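Local coordinates for surface layer protein (PDB 4UJ7) that probably self-assembles into the crystalline surface layer of the bacterial cell, this piece holding its fifth and sixth domains, the latter calcium-binding, at residues A[78-90]-A[97-109]. Numbering follows the deposited sequence.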
# COMPACT_ATOMS: atom_id res chain seq x y z
N THR A 78 5.10 3.95 -6.69
CA THR A 78 4.89 5.21 -5.94
C THR A 78 4.92 6.39 -6.88
O THR A 78 5.84 6.52 -7.69
CB THR A 78 5.98 5.38 -4.86
OG1 THR A 78 5.84 4.33 -3.91
CG2 THR A 78 5.84 6.74 -4.15
N VAL A 79 3.90 7.25 -6.79
CA VAL A 79 3.80 8.46 -7.60
C VAL A 79 3.92 9.69 -6.71
O VAL A 79 3.20 9.83 -5.72
CB VAL A 79 2.48 8.49 -8.43
CG1 VAL A 79 2.34 9.79 -9.23
CG2 VAL A 79 2.34 7.25 -9.32
N ASN A 80 4.84 10.60 -7.06
CA ASN A 80 5.06 11.84 -6.32
C ASN A 80 4.49 13.02 -7.09
O ASN A 80 4.87 13.26 -8.24
CB ASN A 80 6.57 12.03 -6.11
CG ASN A 80 7.23 10.81 -5.45
OD1 ASN A 80 6.98 10.52 -4.28
ND2 ASN A 80 8.08 10.09 -6.20
N GLY A 81 3.54 13.72 -6.47
CA GLY A 81 2.94 14.92 -7.07
C GLY A 81 3.88 16.10 -6.95
O GLY A 81 4.14 16.58 -5.84
N VAL A 82 4.42 16.54 -8.08
CA VAL A 82 5.43 17.62 -8.11
C VAL A 82 4.81 18.99 -8.42
O VAL A 82 5.08 19.96 -7.71
CB VAL A 82 6.58 17.29 -9.09
CG1 VAL A 82 7.52 18.49 -9.26
CG2 VAL A 82 7.35 16.06 -8.62
N ALA A 83 3.99 19.06 -9.46
CA ALA A 83 3.27 20.30 -9.83
C ALA A 83 1.90 20.02 -10.42
O ALA A 83 1.69 18.99 -11.07
CB ALA A 83 4.11 21.13 -10.80
N GLU A 84 0.96 20.95 -10.24
CA GLU A 84 -0.38 20.78 -10.78
C GLU A 84 -0.35 20.50 -12.28
O GLU A 84 0.39 21.14 -13.03
CB GLU A 84 -1.27 21.99 -10.47
CG GLU A 84 -1.48 22.22 -8.99
CD GLU A 84 -2.34 23.44 -8.70
OE1 GLU A 84 -3.36 23.62 -9.40
OE2 GLU A 84 -1.98 24.21 -7.78
N GLY A 85 -1.15 19.53 -12.71
CA GLY A 85 -1.20 19.09 -14.09
C GLY A 85 -1.64 17.65 -14.21
O GLY A 85 -1.86 16.98 -13.20
N SER A 86 -1.78 17.19 -15.44
CA SER A 86 -2.11 15.80 -15.73
C SER A 86 -1.02 15.15 -16.55
O SER A 86 -0.36 15.81 -17.36
CB SER A 86 -3.44 15.72 -16.48
OG SER A 86 -4.50 16.15 -15.65
N THR A 87 -0.82 13.85 -16.33
CA THR A 87 0.13 13.07 -17.12
C THR A 87 -0.21 11.58 -17.05
O THR A 87 -1.33 11.22 -16.69
CB THR A 87 1.61 13.36 -16.74
OG1 THR A 87 2.48 12.78 -17.72
CG2 THR A 87 1.97 12.83 -15.35
N THR A 88 0.73 10.72 -17.43
CA THR A 88 0.51 9.28 -17.39
C THR A 88 1.78 8.59 -16.86
O THR A 88 2.90 9.10 -17.09
CB THR A 88 0.08 8.70 -18.77
OG1 THR A 88 1.18 8.71 -19.68
CG2 THR A 88 -1.06 9.52 -19.40
N ILE A 89 1.61 7.51 -16.11
CA ILE A 89 2.69 6.57 -15.77
C ILE A 89 2.61 5.40 -16.76
O ILE A 89 1.57 4.73 -16.88
CB ILE A 89 2.59 5.96 -14.33
CG1 ILE A 89 2.56 7.02 -13.20
CG2 ILE A 89 3.73 4.96 -14.07
CD1 ILE A 89 3.58 8.13 -13.32
N THR A 90 3.70 5.16 -17.47
CA THR A 90 3.79 4.01 -18.35
C THR A 90 4.53 2.89 -17.63
O THR A 90 5.67 3.08 -17.17
CB THR A 90 4.47 4.36 -19.70
OG1 THR A 90 3.71 5.37 -20.37
CG2 THR A 90 4.59 3.12 -20.59
N GLU A 97 2.39 -3.29 -22.01
CA GLU A 97 2.39 -2.00 -21.31
C GLU A 97 1.02 -1.60 -20.81
O GLU A 97 -0.00 -1.93 -21.42
CB GLU A 97 2.94 -0.87 -22.20
CG GLU A 97 2.06 -0.48 -23.37
CD GLU A 97 2.35 0.92 -23.88
OE1 GLU A 97 3.54 1.31 -23.92
OE2 GLU A 97 1.39 1.64 -24.25
N VAL A 98 1.01 -0.87 -19.69
CA VAL A 98 -0.19 -0.19 -19.21
C VAL A 98 0.13 1.27 -18.92
O VAL A 98 1.14 1.57 -18.27
CB VAL A 98 -0.77 -0.87 -17.95
CG1 VAL A 98 -2.02 -0.15 -17.45
CG2 VAL A 98 -1.08 -2.32 -18.25
N LYS A 99 -0.71 2.19 -19.43
CA LYS A 99 -0.58 3.62 -19.15
C LYS A 99 -1.64 4.02 -18.12
O LYS A 99 -2.84 3.89 -18.39
CB LYS A 99 -0.71 4.44 -20.44
CG LYS A 99 0.50 4.27 -21.35
CD LYS A 99 0.42 5.14 -22.60
CE LYS A 99 1.70 5.06 -23.44
NZ LYS A 99 2.79 5.95 -22.94
N VAL A 100 -1.19 4.48 -16.96
CA VAL A 100 -2.08 4.78 -15.82
C VAL A 100 -2.19 6.31 -15.72
O VAL A 100 -1.16 6.99 -15.60
CB VAL A 100 -1.50 4.23 -14.50
CG1 VAL A 100 -2.40 4.60 -13.32
CG2 VAL A 100 -1.31 2.72 -14.55
N PRO A 101 -3.41 6.85 -15.81
CA PRO A 101 -3.62 8.28 -15.66
C PRO A 101 -3.12 8.81 -14.32
O PRO A 101 -3.18 8.11 -13.31
CB PRO A 101 -5.16 8.42 -15.72
CG PRO A 101 -5.61 7.23 -16.48
CD PRO A 101 -4.66 6.13 -16.14
N VAL A 102 -2.59 10.04 -14.34
CA VAL A 102 -2.18 10.76 -13.12
C VAL A 102 -2.70 12.19 -13.16
O VAL A 102 -2.50 12.89 -14.15
CB VAL A 102 -0.64 10.84 -12.97
CG1 VAL A 102 -0.26 11.57 -11.69
CG2 VAL A 102 -0.02 9.46 -12.97
N ASN A 103 -3.34 12.61 -12.08
CA ASN A 103 -3.78 13.99 -11.93
C ASN A 103 -3.23 14.57 -10.62
O ASN A 103 -3.44 14.01 -9.53
CB ASN A 103 -5.32 14.07 -11.98
CG ASN A 103 -5.82 15.48 -12.24
OD1 ASN A 103 -5.20 16.27 -12.96
ND2 ASN A 103 -6.97 15.81 -11.65
N VAL A 104 -2.50 15.67 -10.75
CA VAL A 104 -1.93 16.37 -9.61
C VAL A 104 -2.71 17.66 -9.44
O VAL A 104 -2.82 18.45 -10.37
CB VAL A 104 -0.42 16.68 -9.78
CG1 VAL A 104 0.14 17.33 -8.52
CG2 VAL A 104 0.36 15.41 -10.09
N VAL A 105 -3.28 17.85 -8.26
CA VAL A 105 -4.20 18.96 -8.00
C VAL A 105 -3.70 19.84 -6.85
O VAL A 105 -2.75 19.49 -6.16
CB VAL A 105 -5.63 18.45 -7.70
CG1 VAL A 105 -6.17 17.63 -8.86
CG2 VAL A 105 -5.66 17.65 -6.40
N ALA A 106 -4.35 20.98 -6.66
CA ALA A 106 -4.08 21.83 -5.52
C ALA A 106 -4.47 21.11 -4.24
O ALA A 106 -3.73 21.11 -3.25
CB ALA A 106 -4.83 23.15 -5.65
N GLY A 107 -5.64 20.47 -4.27
CA GLY A 107 -6.16 19.75 -3.12
C GLY A 107 -7.12 20.57 -2.27
O GLY A 107 -6.79 21.67 -1.83
N GLY A 108 -8.31 20.02 -2.05
CA GLY A 108 -9.31 20.66 -1.20
C GLY A 108 -9.22 20.24 0.25
O GLY A 108 -8.33 19.48 0.62
N PRO A 109 -10.16 20.71 1.10
CA PRO A 109 -10.16 20.33 2.51
C PRO A 109 -10.46 18.84 2.69
O PRO A 109 -11.05 18.22 1.81
CB PRO A 109 -11.29 21.18 3.10
CG PRO A 109 -11.46 22.30 2.14
CD PRO A 109 -11.24 21.67 0.80
O HOH W 1 -6.11 21.84 -8.89
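Thr90 and Lys99 lie side by side on one face of a two-stranded antiparallel pairing, and the lysine donates from NZ to Thr90 OG1 at 2.8 Å. The lysine chain, extended through CE and bent at its last torsion (chi4 -82°), folds its ammonium over the hydroxyl. Thr90 OG1 is also hydrogen-bonded to Asp56, as is Thr88 OG1, and the Lys99 ammonium forms a long, weak ion pair with the same carboxylate. A valine in place of Thr90 would probably leave the Lys99 ammonium and Asp56 without the hydroxyl that joins them. Further along this face, in one of two Asn103 conformers, Ser86 OG tentatively donates to Asn103 OD1 over 2.8 Å.

The strands 85-90 and 97-105 belong to a beta hairpin in a BIG2, bacterial Ig-like domain, and the other face of their pairing meets strand 74-81 of the second sheet. Val102, with CG1 anti to the backbone N (chi1 -179°), sends that methyl tip to tip against Val79 CG1 at 4.0 Å, while its CG2 takes Ile89 CG1 obliquely at 3.6 Å. Val104 packs instead against backbone where the chain passes from strand 74-81 to strand 85-90: its CG1 lies 3.4 Å from Ala83 O and 4.0 Å from Gly81 CA. Three hydrogen-bonded pairs, Gly85-Val104, Thr87-Val102 and Ile89-Val100, fix this register, each with two backbone bonds. At the chain's exit toward the next domain, Glu84 OE2 rests 3.7 Å from Ala106 CB, and a water accepting from Ala106 N donates weakly to Glu84 OE1.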